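35 kDa hemin binding protein (Porphyromonas gingivalis, PDB 5Y1A) probably binds hemin as a virulence-associated cargo of the type IX secretion system, joining a thioredoxin domain to a beta-sandwich domain. Local coordinates at residues A[78-83]-A[94-99]; A[181-186]-A[209-214]; A[34-39]-A[141-146]; A[246-251]-A[264-269]; A[306-311]-A[324-329]. All coordinates share one frame; numbering follows the deposited sequence. Where two conformers were deposited one is given.

Contact 1: residues A[78-83]-A[94-99]; sequences VHYNDG and LFIALD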
# COMPACT_ATOMS: atom_id res chain seq x y z
N VAL A 78 7.60 -4.53 -6.95
CA VAL A 78 8.66 -4.01 -6.09
C VAL A 78 9.77 -3.54 -7.01
O VAL A 78 10.32 -4.33 -7.79
CB VAL A 78 9.22 -5.12 -5.17
CG1 VAL A 78 10.39 -4.58 -4.34
CG2 VAL A 78 8.12 -5.69 -4.23
N HIS A 79 10.07 -2.24 -6.95
CA HIS A 79 11.05 -1.64 -7.86
C HIS A 79 12.45 -1.65 -7.28
O HIS A 79 12.61 -1.53 -6.07
CB HIS A 79 10.63 -0.21 -8.16
CG HIS A 79 9.59 -0.12 -9.24
ND1 HIS A 79 9.88 0.32 -10.51
CD2 HIS A 79 8.28 -0.47 -9.24
CE1 HIS A 79 8.78 0.26 -11.25
NE2 HIS A 79 7.80 -0.22 -10.51
N TYR A 80 13.46 -1.79 -8.15
CA TYR A 80 14.84 -1.67 -7.69
C TYR A 80 15.75 -0.94 -8.66
O TYR A 80 15.62 -1.08 -9.89
CB TYR A 80 15.43 -3.04 -7.34
CG TYR A 80 16.69 -2.94 -6.51
CD1 TYR A 80 16.64 -2.41 -5.22
CD2 TYR A 80 17.93 -3.41 -6.98
CE1 TYR A 80 17.74 -2.32 -4.42
CE2 TYR A 80 19.09 -3.31 -6.16
CZ TYR A 80 18.96 -2.76 -4.87
OH TYR A 80 20.00 -2.62 -3.98
N ASN A 81 16.70 -0.17 -8.11
CA ASN A 81 17.68 0.56 -8.95
C ASN A 81 17.02 1.46 -10.00
O ASN A 81 17.42 1.47 -11.17
CB ASN A 81 18.71 -0.38 -9.59
CG ASN A 81 19.78 -0.83 -8.60
OD1 ASN A 81 19.83 -0.34 -7.48
ND2 ASN A 81 20.61 -1.79 -9.01
N ASP A 82 16.02 2.21 -9.57
CA ASP A 82 15.34 3.11 -10.49
C ASP A 82 14.79 4.33 -9.78
O ASP A 82 15.08 4.53 -8.61
CB ASP A 82 14.29 2.36 -11.37
CG ASP A 82 13.00 1.97 -10.61
OD1 ASP A 82 12.83 2.34 -9.43
OD2 ASP A 82 12.17 1.28 -11.25
N GLY A 83 14.00 5.14 -10.48
CA GLY A 83 13.43 6.34 -9.88
C GLY A 83 12.51 6.10 -8.68
O GLY A 83 12.37 6.99 -7.81
N LEU A 94 13.20 -3.16 0.94
CA LEU A 94 12.30 -4.32 0.79
C LEU A 94 12.86 -5.29 -0.27
O LEU A 94 12.92 -6.51 -0.03
CB LEU A 94 10.90 -3.87 0.40
CG LEU A 94 9.91 -5.00 0.11
CD1 LEU A 94 9.60 -5.81 1.36
CD2 LEU A 94 8.61 -4.39 -0.47
N PHE A 95 13.26 -4.75 -1.42
CA PHE A 95 13.86 -5.57 -2.47
C PHE A 95 15.08 -6.33 -1.96
O PHE A 95 15.19 -7.55 -2.14
CB PHE A 95 14.23 -4.77 -3.73
CG PHE A 95 14.82 -5.66 -4.77
CD1 PHE A 95 14.00 -6.38 -5.63
CD2 PHE A 95 16.20 -5.88 -4.80
CE1 PHE A 95 14.57 -7.30 -6.56
CE2 PHE A 95 16.78 -6.78 -5.73
CZ PHE A 95 15.96 -7.49 -6.59
N ILE A 96 16.00 -5.62 -1.33
CA ILE A 96 17.22 -6.26 -0.78
C ILE A 96 16.90 -7.43 0.15
O ILE A 96 17.56 -8.47 0.09
CB ILE A 96 18.08 -5.18 -0.05
CG1 ILE A 96 18.69 -4.25 -1.12
CG2 ILE A 96 19.15 -5.82 0.89
CD1 ILE A 96 19.29 -2.96 -0.53
N ALA A 97 15.87 -7.27 0.98
CA ALA A 97 15.43 -8.30 1.90
C ALA A 97 14.86 -9.50 1.15
O ALA A 97 15.19 -10.65 1.45
CB ALA A 97 14.38 -7.73 2.91
N LEU A 98 14.02 -9.22 0.15
CA LEU A 98 13.40 -10.27 -0.67
C LEU A 98 14.48 -11.00 -1.47
O LEU A 98 14.41 -12.22 -1.64
CB LEU A 98 12.35 -9.65 -1.62
CG LEU A 98 11.04 -9.26 -0.91
CD1 LEU A 98 10.16 -8.37 -1.79
CD2 LEU A 98 10.27 -10.53 -0.47
N ASP A 99 15.46 -10.25 -1.96
CA ASP A 99 16.61 -10.86 -2.65
C ASP A 99 17.40 -11.82 -1.72
O ASP A 99 17.69 -12.97 -2.08
CB ASP A 99 17.52 -9.76 -3.20
CG ASP A 99 18.63 -10.28 -4.11
OD1 ASP A 99 18.50 -11.39 -4.72
OD2 ASP A 99 19.65 -9.56 -4.22
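Y80 reaches from just past the end of strand 73-79 onto helix 89-102, where its ring stacks with that of F95. The pair is an offset stack, with centroids 4.5 Å apart and planes inclined by 21°. With CG anti to the backbone N (chi1 -164°), the tyrosine swings toward the helix; its inner atoms meet F95 and its outer ones I96. CB sits over the face of the F95 ring, 3.9 Å from its centroid, as a CH-pi contact. CG comes next and lies 3.4 Å from F95 CD2, with CD1 almost as near the same carbon. CE1 passes on to I96, 3.9 Å from its CG1, and the hydroxyl OH ends beside I96 CD1 at 3.5 Å. N81 OD1 lies over the opposite face of the Y80 ring, toward its rim. V78 fills the inner side of the contact: its CG1 touches F95 CB at 3.9 Å, while its CG2 touches both L94 CD2 and L98 CD1. H79 turns away from the helix, and its ND1 donates a nearly straight, in-plane bond of 2.6 Å to D82 OD2, which also accepts from E46 N. Backbone bonds tie V78 to strand 34-44. A strand parallel to its neighbour 34-44, with helix 89-102 packed beside it, fits the thioredoxin fold.

Contact 2: residues A[181-186]-A[209-214]; sequences TAYVLK and LMILST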
# COMPACT_ATOMS: atom_id res chain seq x y z
N THR A 181 3.24 -8.10 7.45
CA THR A 181 3.75 -7.03 6.59
C THR A 181 2.56 -6.35 5.93
O THR A 181 1.61 -7.01 5.50
CB THR A 181 4.75 -7.59 5.55
OG1 THR A 181 5.93 -8.05 6.24
CG2 THR A 181 5.17 -6.53 4.55
N ALA A 182 2.61 -5.02 5.83
CA ALA A 182 1.58 -4.30 5.09
C ALA A 182 2.24 -3.31 4.12
O ALA A 182 3.23 -2.61 4.47
CB ALA A 182 0.62 -3.58 6.04
N TYR A 183 1.67 -3.25 2.92
CA TYR A 183 2.11 -2.35 1.88
C TYR A 183 1.01 -1.34 1.55
O TYR A 183 -0.19 -1.66 1.58
CB TYR A 183 2.40 -3.10 0.56
CG TYR A 183 3.47 -4.16 0.59
CD1 TYR A 183 4.56 -4.09 1.48
CD2 TYR A 183 3.45 -5.21 -0.34
CE1 TYR A 183 5.58 -5.08 1.45
CE2 TYR A 183 4.43 -6.19 -0.38
CZ TYR A 183 5.49 -6.13 0.52
OH TYR A 183 6.47 -7.12 0.49
N VAL A 184 1.43 -0.11 1.24
CA VAL A 184 0.57 0.82 0.51
C VAL A 184 0.93 0.69 -0.98
O VAL A 184 2.09 0.87 -1.36
CB VAL A 184 0.71 2.28 0.99
CG1 VAL A 184 -0.34 3.16 0.25
CG2 VAL A 184 0.50 2.37 2.53
N LEU A 185 -0.08 0.38 -1.80
CA LEU A 185 0.07 0.07 -3.22
C LEU A 185 -0.57 1.19 -4.02
O LEU A 185 -1.65 1.62 -3.68
CB LEU A 185 -0.62 -1.27 -3.56
CG LEU A 185 -0.09 -2.46 -2.75
CD1 LEU A 185 -0.91 -3.73 -3.04
CD2 LEU A 185 1.39 -2.69 -3.07
N LYS A 186 0.12 1.66 -5.05
CA LYS A 186 -0.37 2.77 -5.89
C LYS A 186 -0.71 2.24 -7.29
O LYS A 186 0.14 1.61 -7.93
CB LYS A 186 0.68 3.87 -5.99
CG LYS A 186 0.25 5.12 -6.77
CD LYS A 186 -0.83 5.89 -6.01
CE LYS A 186 -1.37 7.09 -6.80
NZ LYS A 186 -2.35 6.70 -7.85
N LEU A 209 4.76 1.47 -2.58
CA LEU A 209 5.46 2.72 -2.24
C LEU A 209 5.77 2.87 -0.77
O LEU A 209 6.64 3.72 -0.41
CB LEU A 209 4.67 3.96 -2.69
CG LEU A 209 4.43 3.99 -4.21
CD1 LEU A 209 3.71 5.32 -4.53
CD2 LEU A 209 5.72 3.83 -5.05
N MET A 210 5.04 2.13 0.07
CA MET A 210 5.29 2.13 1.51
C MET A 210 5.20 0.74 2.11
O MET A 210 4.39 -0.09 1.67
CB MET A 210 4.31 3.06 2.28
CG MET A 210 4.19 4.49 1.73
SD MET A 210 2.97 5.52 2.67
CE MET A 210 3.76 5.64 4.26
N ILE A 211 6.00 0.50 3.13
CA ILE A 211 5.94 -0.71 3.95
C ILE A 211 5.73 -0.21 5.38
O ILE A 211 6.54 0.56 5.91
CB ILE A 211 7.25 -1.59 3.85
CG1 ILE A 211 7.59 -1.91 2.37
CG2 ILE A 211 7.08 -2.88 4.68
CD1 ILE A 211 8.52 -0.90 1.64
N LEU A 212 4.63 -0.66 5.99
CA LEU A 212 4.17 -0.06 7.25
C LEU A 212 4.91 -0.51 8.51
O LEU A 212 4.81 0.16 9.55
CB LEU A 212 2.68 -0.27 7.39
CG LEU A 212 1.86 0.37 6.26
CD1 LEU A 212 0.37 0.25 6.58
CD2 LEU A 212 2.24 1.84 5.97
N SER A 213 5.64 -1.62 8.42
CA SER A 213 6.51 -2.07 9.53
C SER A 213 7.91 -1.47 9.38
O SER A 213 8.52 -1.59 8.31
CB SER A 213 6.60 -3.59 9.51
OG SER A 213 6.84 -4.05 8.19
N THR A 214 8.41 -0.81 10.43
CA THR A 214 9.77 -0.24 10.41
C THR A 214 10.78 -1.20 9.75
O THR A 214 11.51 -0.82 8.82
CB THR A 214 10.21 0.14 11.82
OG1 THR A 214 9.40 1.26 12.26
CG2 THR A 214 11.69 0.53 11.83
O HOH W 1 4.62 -3.91 7.11
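V184 and M210 pair across two antiparallel strands, their side chains lying alongside each other and pointing the same way. V184 CG2 touches M210 CB at 3.9 Å and also packs against L212 CD2, which approaches at about a right angle. On the other face Y183 and I211 run side by side, with Y183 CD1 3.8 Å from I211 CG1; T181 CG2 extends this row by meeting I211 CG2. These buried rows are the tight part of the contact. Beneath them V184 is gripped twice: its N donates to M210 O and its O accepts from L209 N in a straight bond of 3.0 Å. L209 and M210 thus both face V184, a classic beta bulge, and L209 is turned so that its CD1 leans on K186 CB at 3.7 Å. The other end is looser. L212 N still bonds to A182 O at 2.8 Å, but L212 is partly exposed, its CD1 resting on A182 CB, and here strand 207-220 is interrupted. A water accepts from A182 N at 2.6 Å in place of a direct backbone bond; its link to S213 OG is less certain, because S213 has two conformers. The Y183 hydroxyl bonds E41, and the ring meets F250 edge to face. Strand 179-186 lies between strands 207-220 and 245-252, while L94 of helix 89-102 packs against Y183 and I211.

Contact 3: residues A[34-39]-A[141-146]; sequences FKKNVV and GTAPAE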
# COMPACT_ATOMS: atom_id res chain seq x y z
N PHE A 34 -9.45 -21.18 7.10
CA PHE A 34 -9.71 -19.90 6.44
C PHE A 34 -9.59 -19.95 4.90
O PHE A 34 -9.03 -20.88 4.35
CB PHE A 34 -8.82 -18.81 7.07
CG PHE A 34 -8.94 -18.72 8.56
CD1 PHE A 34 -10.08 -18.19 9.14
CD2 PHE A 34 -7.93 -19.19 9.38
CE1 PHE A 34 -10.23 -18.13 10.52
CE2 PHE A 34 -8.06 -19.13 10.75
CZ PHE A 34 -9.22 -18.59 11.33
N LYS A 35 -10.10 -18.91 4.24
CA LYS A 35 -10.12 -18.84 2.78
C LYS A 35 -8.83 -18.19 2.24
O LYS A 35 -8.57 -17.04 2.53
CB LYS A 35 -11.32 -18.01 2.33
CG LYS A 35 -11.38 -17.69 0.84
CD LYS A 35 -12.59 -16.81 0.51
CE LYS A 35 -12.33 -15.33 0.87
NZ LYS A 35 -13.52 -14.48 0.55
N LYS A 36 -8.07 -18.94 1.45
CA LYS A 36 -6.76 -18.50 0.95
C LYS A 36 -6.83 -17.40 -0.12
O LYS A 36 -7.54 -17.52 -1.12
CB LYS A 36 -5.97 -19.73 0.43
CG LYS A 36 -4.60 -19.47 -0.18
CD LYS A 36 -3.56 -19.18 0.88
CE LYS A 36 -2.12 -19.05 0.34
NZ LYS A 36 -1.39 -20.34 0.25
N ASN A 37 -6.08 -16.32 0.13
CA ASN A 37 -5.76 -15.32 -0.90
C ASN A 37 -4.28 -15.43 -1.21
O ASN A 37 -3.51 -15.78 -0.34
CB ASN A 37 -6.05 -13.90 -0.39
CG ASN A 37 -7.52 -13.70 -0.05
OD1 ASN A 37 -8.38 -14.18 -0.78
ND2 ASN A 37 -7.80 -13.02 1.04
N VAL A 38 -3.93 -15.13 -2.46
CA VAL A 38 -2.58 -15.30 -2.96
C VAL A 38 -1.95 -13.93 -3.15
O VAL A 38 -2.58 -13.05 -3.71
CB VAL A 38 -2.58 -16.09 -4.29
CG1 VAL A 38 -1.21 -15.89 -5.04
CG2 VAL A 38 -2.77 -17.56 -4.02
N VAL A 39 -0.73 -13.76 -2.64
CA VAL A 39 0.08 -12.56 -2.89
C VAL A 39 1.14 -12.87 -3.93
O VAL A 39 1.80 -13.91 -3.87
CB VAL A 39 0.76 -12.10 -1.55
CG1 VAL A 39 1.78 -10.97 -1.79
CG2 VAL A 39 -0.30 -11.68 -0.53
N GLY A 141 -7.25 -24.19 -1.46
CA GLY A 141 -8.09 -23.00 -1.30
C GLY A 141 -8.25 -22.51 0.14
O GLY A 141 -8.93 -21.51 0.38
N THR A 142 -7.62 -23.21 1.08
CA THR A 142 -7.72 -22.87 2.49
C THR A 142 -6.37 -22.48 3.08
O THR A 142 -5.31 -22.78 2.53
CB THR A 142 -8.28 -24.04 3.35
OG1 THR A 142 -7.27 -25.02 3.53
CG2 THR A 142 -9.50 -24.67 2.70
N ALA A 143 -6.41 -21.87 4.25
CA ALA A 143 -5.21 -21.35 4.88
C ALA A 143 -5.42 -21.36 6.39
O ALA A 143 -6.57 -21.24 6.86
CB ALA A 143 -4.94 -19.93 4.38
N PRO A 144 -4.33 -21.53 7.17
CA PRO A 144 -4.41 -21.55 8.63
C PRO A 144 -4.33 -20.17 9.31
O PRO A 144 -4.11 -20.10 10.50
CB PRO A 144 -3.20 -22.40 9.01
CG PRO A 144 -2.20 -22.04 7.99
CD PRO A 144 -2.96 -21.87 6.70
N ALA A 145 -4.50 -19.10 8.54
CA ALA A 145 -4.60 -17.75 9.10
C ALA A 145 -5.51 -16.91 8.24
O ALA A 145 -5.79 -17.27 7.08
CB ALA A 145 -3.21 -17.09 9.22
N GLU A 146 -5.99 -15.81 8.80
CA GLU A 146 -6.81 -14.86 8.06
C GLU A 146 -6.44 -13.48 8.58
O GLU A 146 -6.09 -13.32 9.76
CB GLU A 146 -8.30 -15.16 8.28
CG GLU A 146 -9.29 -14.11 7.86
CD GLU A 146 -10.68 -14.46 8.34
OE1 GLU A 146 -11.10 -13.96 9.42
OE2 GLU A 146 -11.34 -15.26 7.63
O HOH W 2 -10.94 -16.33 5.39
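The F34 ring carries E146 on one face: E146 CB stands 4.0 Å from the ring centroid in a CH-pi contact. At the edge of the ring, near its plane, lie the backbone atoms A143 O and P144 C, the latter 3.7 Å from F34 CD2. The E146 carboxylate does not stack; its plane is turned 57° from the ring, and OE2 comes down beside F34 CD1 at 3.5 Å. With CG anti to the carbonyl carbon (chi1 -53°), F34 reaches past A143 to the bend at P144 and A145, and F34 and E146 cross at about a right angle. Below the ring the backbones pair as a short antiparallel ladder. F34 and A143 form the hydrogen-bonded pair: F34 N donates to A143 O and A143 N returns a bond of 2.8 Å to F34 O, from above that carbonyl's plane. F34 O also takes a CA-H...O contact from T142. Two residues on, K36 N donates to G141 O at 2.9 Å in a nearly straight line, and K36 CD lies 3.8 Å from A143 CB; its ammonium reaches G137 O. K35 N donates a hydrogen bond to a water, which makes a notably short contact of 2.5 Å with E146 OE2. Strand 34-44 pairs here with 142-143, just before the chain enters strand 145-153 of another sheet. The other carboxylate oxygen accepts from N148 ND2, consistent with an ionised E146 whose CB lies over one face of the phenylalanine while polar partners hold its carboxylate.

Contact 4: residues A[246-251]-A[264-269]; sequences DVLAFV and INAGQE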
# COMPACT_ATOMS: atom_id res chain seq x y z
N ASP A 246 -4.34 1.11 -2.61
CA ASP A 246 -4.81 -0.03 -1.82
C ASP A 246 -3.87 -0.23 -0.62
O ASP A 246 -2.71 0.19 -0.68
CB ASP A 246 -4.76 -1.32 -2.66
CG ASP A 246 -5.75 -1.30 -3.83
OD1 ASP A 246 -6.90 -0.85 -3.63
OD2 ASP A 246 -5.37 -1.71 -4.95
N VAL A 247 -4.36 -0.88 0.44
CA VAL A 247 -3.45 -1.39 1.50
C VAL A 247 -3.61 -2.89 1.50
O VAL A 247 -4.74 -3.42 1.55
CB VAL A 247 -3.75 -0.83 2.91
CG1 VAL A 247 -2.82 -1.51 3.97
CG2 VAL A 247 -3.57 0.68 2.93
N LEU A 248 -2.47 -3.56 1.39
CA LEU A 248 -2.39 -5.01 1.45
C LEU A 248 -1.70 -5.39 2.76
O LEU A 248 -0.64 -4.83 3.09
CB LEU A 248 -1.54 -5.51 0.27
CG LEU A 248 -1.04 -6.97 0.29
CD1 LEU A 248 -2.24 -7.93 0.19
CD2 LEU A 248 -0.12 -7.20 -0.85
N ALA A 249 -2.25 -6.35 3.48
CA ALA A 249 -1.56 -6.90 4.65
C ALA A 249 -1.49 -8.39 4.52
O ALA A 249 -2.44 -9.04 4.02
CB ALA A 249 -2.29 -6.53 5.94
N PHE A 250 -0.37 -8.96 4.97
CA PHE A 250 -0.27 -10.42 4.97
C PHE A 250 0.47 -10.98 6.18
O PHE A 250 1.42 -10.36 6.68
CB PHE A 250 0.27 -10.95 3.64
CG PHE A 250 1.55 -10.32 3.18
CD1 PHE A 250 2.80 -10.87 3.55
CD2 PHE A 250 1.52 -9.22 2.33
CE1 PHE A 250 4.01 -10.30 3.07
CE2 PHE A 250 2.73 -8.62 1.84
CZ PHE A 250 3.97 -9.18 2.22
N VAL A 251 -0.00 -12.15 6.64
CA VAL A 251 0.64 -12.93 7.70
C VAL A 251 1.61 -13.93 7.05
O VAL A 251 1.27 -14.60 6.06
CB VAL A 251 -0.43 -13.70 8.52
CG1 VAL A 251 0.22 -14.49 9.64
CG2 VAL A 251 -1.49 -12.72 9.11
N ILE A 264 1.27 -16.79 4.48
CA ILE A 264 0.26 -17.72 4.94
C ILE A 264 -1.13 -17.27 4.43
O ILE A 264 -1.89 -18.08 3.87
CB ILE A 264 0.30 -17.83 6.47
CG1 ILE A 264 1.65 -18.41 6.92
CG2 ILE A 264 -0.85 -18.72 6.98
CD1 ILE A 264 2.02 -18.06 8.39
N ASN A 265 -1.47 -16.00 4.67
CA ASN A 265 -2.67 -15.43 4.06
C ASN A 265 -2.58 -13.92 4.01
O ASN A 265 -1.66 -13.32 4.57
CB ASN A 265 -3.94 -15.86 4.81
CG ASN A 265 -5.13 -16.05 3.88
OD1 ASN A 265 -5.12 -15.65 2.70
ND2 ASN A 265 -6.18 -16.65 4.41
N ALA A 266 -3.53 -13.30 3.31
CA ALA A 266 -3.46 -11.86 3.04
C ALA A 266 -4.86 -11.28 3.00
O ALA A 266 -5.84 -12.01 2.78
CB ALA A 266 -2.81 -11.64 1.71
N GLY A 267 -4.94 -9.96 3.17
CA GLY A 267 -6.19 -9.22 2.99
C GLY A 267 -5.83 -7.89 2.32
O GLY A 267 -4.70 -7.41 2.43
N GLN A 268 -6.80 -7.30 1.62
CA GLN A 268 -6.52 -6.05 0.90
C GLN A 268 -7.80 -5.24 0.75
O GLN A 268 -8.87 -5.79 0.47
CB GLN A 268 -5.94 -6.34 -0.49
CG GLN A 268 -5.57 -5.09 -1.28
CD GLN A 268 -5.07 -5.45 -2.64
OE1 GLN A 268 -3.96 -5.97 -2.79
NE2 GLN A 268 -5.89 -5.20 -3.65
N GLU A 269 -7.66 -3.92 0.94
CA GLU A 269 -8.80 -3.02 0.81
C GLU A 269 -8.37 -1.74 0.11
O GLU A 269 -7.18 -1.36 0.15
CB GLU A 269 -9.39 -2.68 2.21
CG GLU A 269 -10.00 -3.86 3.01
CD GLU A 269 -11.21 -4.58 2.34
OE1 GLU A 269 -11.83 -4.04 1.39
OE2 GLU A 269 -11.53 -5.70 2.77
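Q268 stretches across to D246 and lays its amide almost parallel to the carboxylate, the planes stacked and only 10° apart. Its NE2 stays 3.8 Å from D246 OD2, whose hydrogen bond goes instead to N187. The extended Q268 chain also brings OE1 to L248 CB. L248 has CG anti to the backbone N (chi1 166°), which directs CD1 over the neighbouring strand to G267 O and to A266 CB at 4.0 Å. F250 behaves differently: its CG stands in the crowded position between N and carbonyl carbon (chi1 52°), so the ring leaves A266, and CB alone packs against A266 CB at 3.7 Å. L248 CG lies at the edge of the F250 ring, in its plane. N265 directs its amide away to N37, A145 and K35. At V251, I264 and N265 both face one residue: I264 N bonds V251 O at 2.7 Å, whereas the bond from N265 N is weak. V251 CG1 meets I264 CD1 on the flank. Elsewhere the pairs V247-E269 and A249-G267 are bonded both ways. This is an antiparallel beta hairpin interrupted by a classic bulge, forming an edge of one sheet of the beta-sandwich.

Contact 5: residues A[306-311]-A[324-329]; sequences MEVFNA and GVYVVR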
# COMPACT_ATOMS: atom_id res chain seq x y z
N MET A 306 -1.85 34.56 2.82
CA MET A 306 -2.84 33.49 2.99
C MET A 306 -2.95 32.68 1.70
O MET A 306 -3.15 33.25 0.64
CB MET A 306 -4.20 34.07 3.39
CG MET A 306 -5.37 33.09 3.30
SD MET A 306 -6.94 33.77 3.85
CE MET A 306 -7.26 34.96 2.55
N GLU A 307 -2.80 31.36 1.81
CA GLU A 307 -2.96 30.46 0.67
C GLU A 307 -3.94 29.33 1.02
O GLU A 307 -3.92 28.82 2.14
CB GLU A 307 -1.62 29.88 0.25
CG GLU A 307 -0.74 30.85 -0.54
CD GLU A 307 0.70 30.40 -0.61
OE1 GLU A 307 1.34 30.30 0.45
OE2 GLU A 307 1.19 30.15 -1.74
N VAL A 308 -4.81 28.98 0.07
CA VAL A 308 -5.82 27.94 0.27
C VAL A 308 -5.46 26.73 -0.59
O VAL A 308 -5.20 26.87 -1.79
CB VAL A 308 -7.26 28.43 -0.07
CG1 VAL A 308 -8.28 27.30 0.12
CG2 VAL A 308 -7.66 29.64 0.79
N PHE A 309 -5.44 25.56 0.03
CA PHE A 309 -5.18 24.32 -0.68
C PHE A 309 -6.41 23.44 -0.57
O PHE A 309 -7.06 23.41 0.49
CB PHE A 309 -3.98 23.59 -0.05
CG PHE A 309 -2.71 24.37 -0.14
CD1 PHE A 309 -1.84 24.18 -1.21
CD2 PHE A 309 -2.40 25.33 0.83
CE1 PHE A 309 -0.66 24.93 -1.32
CE2 PHE A 309 -1.24 26.08 0.71
CZ PHE A 309 -0.37 25.87 -0.36
N ASN A 310 -6.72 22.70 -1.62
CA ASN A 310 -7.83 21.77 -1.53
C ASN A 310 -7.37 20.48 -0.86
O ASN A 310 -6.21 20.39 -0.39
CB ASN A 310 -8.47 21.51 -2.92
CG ASN A 310 -7.48 20.91 -3.92
OD1 ASN A 310 -6.48 20.29 -3.54
ND2 ASN A 310 -7.76 21.12 -5.22
N ALA A 311 -8.25 19.47 -0.83
CA ALA A 311 -7.95 18.23 -0.08
C ALA A 311 -6.89 17.35 -0.75
O ALA A 311 -6.36 16.43 -0.11
CB ALA A 311 -9.21 17.45 0.15
N GLY A 324 -16.25 20.57 0.98
CA GLY A 324 -15.07 19.74 1.12
C GLY A 324 -14.17 20.34 2.17
O GLY A 324 -14.48 21.38 2.77
N VAL A 325 -13.05 19.67 2.41
CA VAL A 325 -12.09 20.15 3.39
C VAL A 325 -10.96 20.86 2.66
O VAL A 325 -10.50 20.40 1.61
CB VAL A 325 -11.51 18.99 4.26
CG1 VAL A 325 -10.46 19.56 5.21
CG2 VAL A 325 -12.61 18.27 5.04
N TYR A 326 -10.55 22.00 3.22
CA TYR A 326 -9.43 22.81 2.70
C TYR A 326 -8.39 23.05 3.78
O TYR A 326 -8.72 23.11 4.96
CB TYR A 326 -9.95 24.16 2.18
CG TYR A 326 -10.94 24.00 1.05
CD1 TYR A 326 -10.54 24.12 -0.28
CD2 TYR A 326 -12.28 23.71 1.31
CE1 TYR A 326 -11.45 23.96 -1.33
CE2 TYR A 326 -13.21 23.53 0.26
CZ TYR A 326 -12.78 23.67 -1.05
OH TYR A 326 -13.67 23.51 -2.09
N VAL A 327 -7.14 23.19 3.36
CA VAL A 327 -6.07 23.61 4.27
C VAL A 327 -5.70 25.05 3.95
O VAL A 327 -5.36 25.38 2.81
CB VAL A 327 -4.83 22.71 4.13
CG1 VAL A 327 -3.69 23.19 5.05
CG2 VAL A 327 -5.19 21.27 4.47
N VAL A 328 -5.78 25.92 4.95
CA VAL A 328 -5.38 27.30 4.76
C VAL A 328 -4.03 27.47 5.41
O VAL A 328 -3.88 27.19 6.60
CB VAL A 328 -6.36 28.30 5.40
CG1 VAL A 328 -5.94 29.73 5.06
CG2 VAL A 328 -7.79 28.01 4.92
N ARG A 329 -3.05 27.90 4.63
CA ARG A 329 -1.72 28.18 5.16
C ARG A 329 -1.65 29.69 5.33
O ARG A 329 -1.67 30.43 4.34
CB ARG A 329 -0.66 27.64 4.21
CG ARG A 329 0.79 27.93 4.58
CD ARG A 329 1.73 27.01 3.81
NE ARG A 329 1.98 27.46 2.43
CZ ARG A 329 2.61 26.73 1.51
NH1 ARG A 329 3.04 25.51 1.80
NH2 ARG A 329 2.80 27.22 0.29
O HOH W 3 -11.11 20.12 -1.04
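The edge of the F309 ring meets a face of the R329 guanidinium: F309 CZ projects over that face, 3.5 Å from R329 NH2, with the two planes 71° apart. R329 is bent at chi3 (80°), which brings the guanidinium to the edge of the phenylalanine, while R329 CB supports the ring at CE2. E307 OE1 meets the edge of the guanidinium, in its plane, and in one of the two conformers of E307 forms a salt bridge with R329 NH2, a weak and doubtful bond of 3.4 Å. At the phenylalanine's own edge lies V327 O, in the ring plane. The opposite face of the ladder is built of V308, V328, M306 and Y326. V308 CG1 fits against Y326 CD1 at 3.9 Å, and M306 CG nestles against V328 CG1 at 3.8 Å. Y326 then passes under the turn of the chain, its CD1 close to F309 O and 3.8 Å from N310 CA; its hydroxyl bonds V322 O. Past N310 a water bridges the two segments, accepting from A311 N at 2.9 Å and donating to V325 O. Backbone bonds join E307 with R329 and F309 with V327. Strand 305-309 lies between 315-316 and 324-332, and the latter is bordered by 335-343. I297 of strand 296-298, outside this sheet, packs on V308 and V328.

Along the chain, contact 1 lies nested inside the loop closed by contact 3; contacts 2, 4 and 5 follow in series. Contacts 1 and 3 share the thioredoxin sheet through strands 34-44 and 73-79, their centres about 26 Å apart. Contacts 2 and 4 share the antiparallel sheet, centres about 10 Å apart, where strands 179-186 and 245-252 are neighbours. The two domains pack together: contact 1 touches contact 2 through L94, and contact 3 touches contact 4 through N265 and N37. Contact 5 stands off, its nearest atoms about 13 Å from contact 2, in a separate C-terminal sheet, consistent with a modular secreted protein.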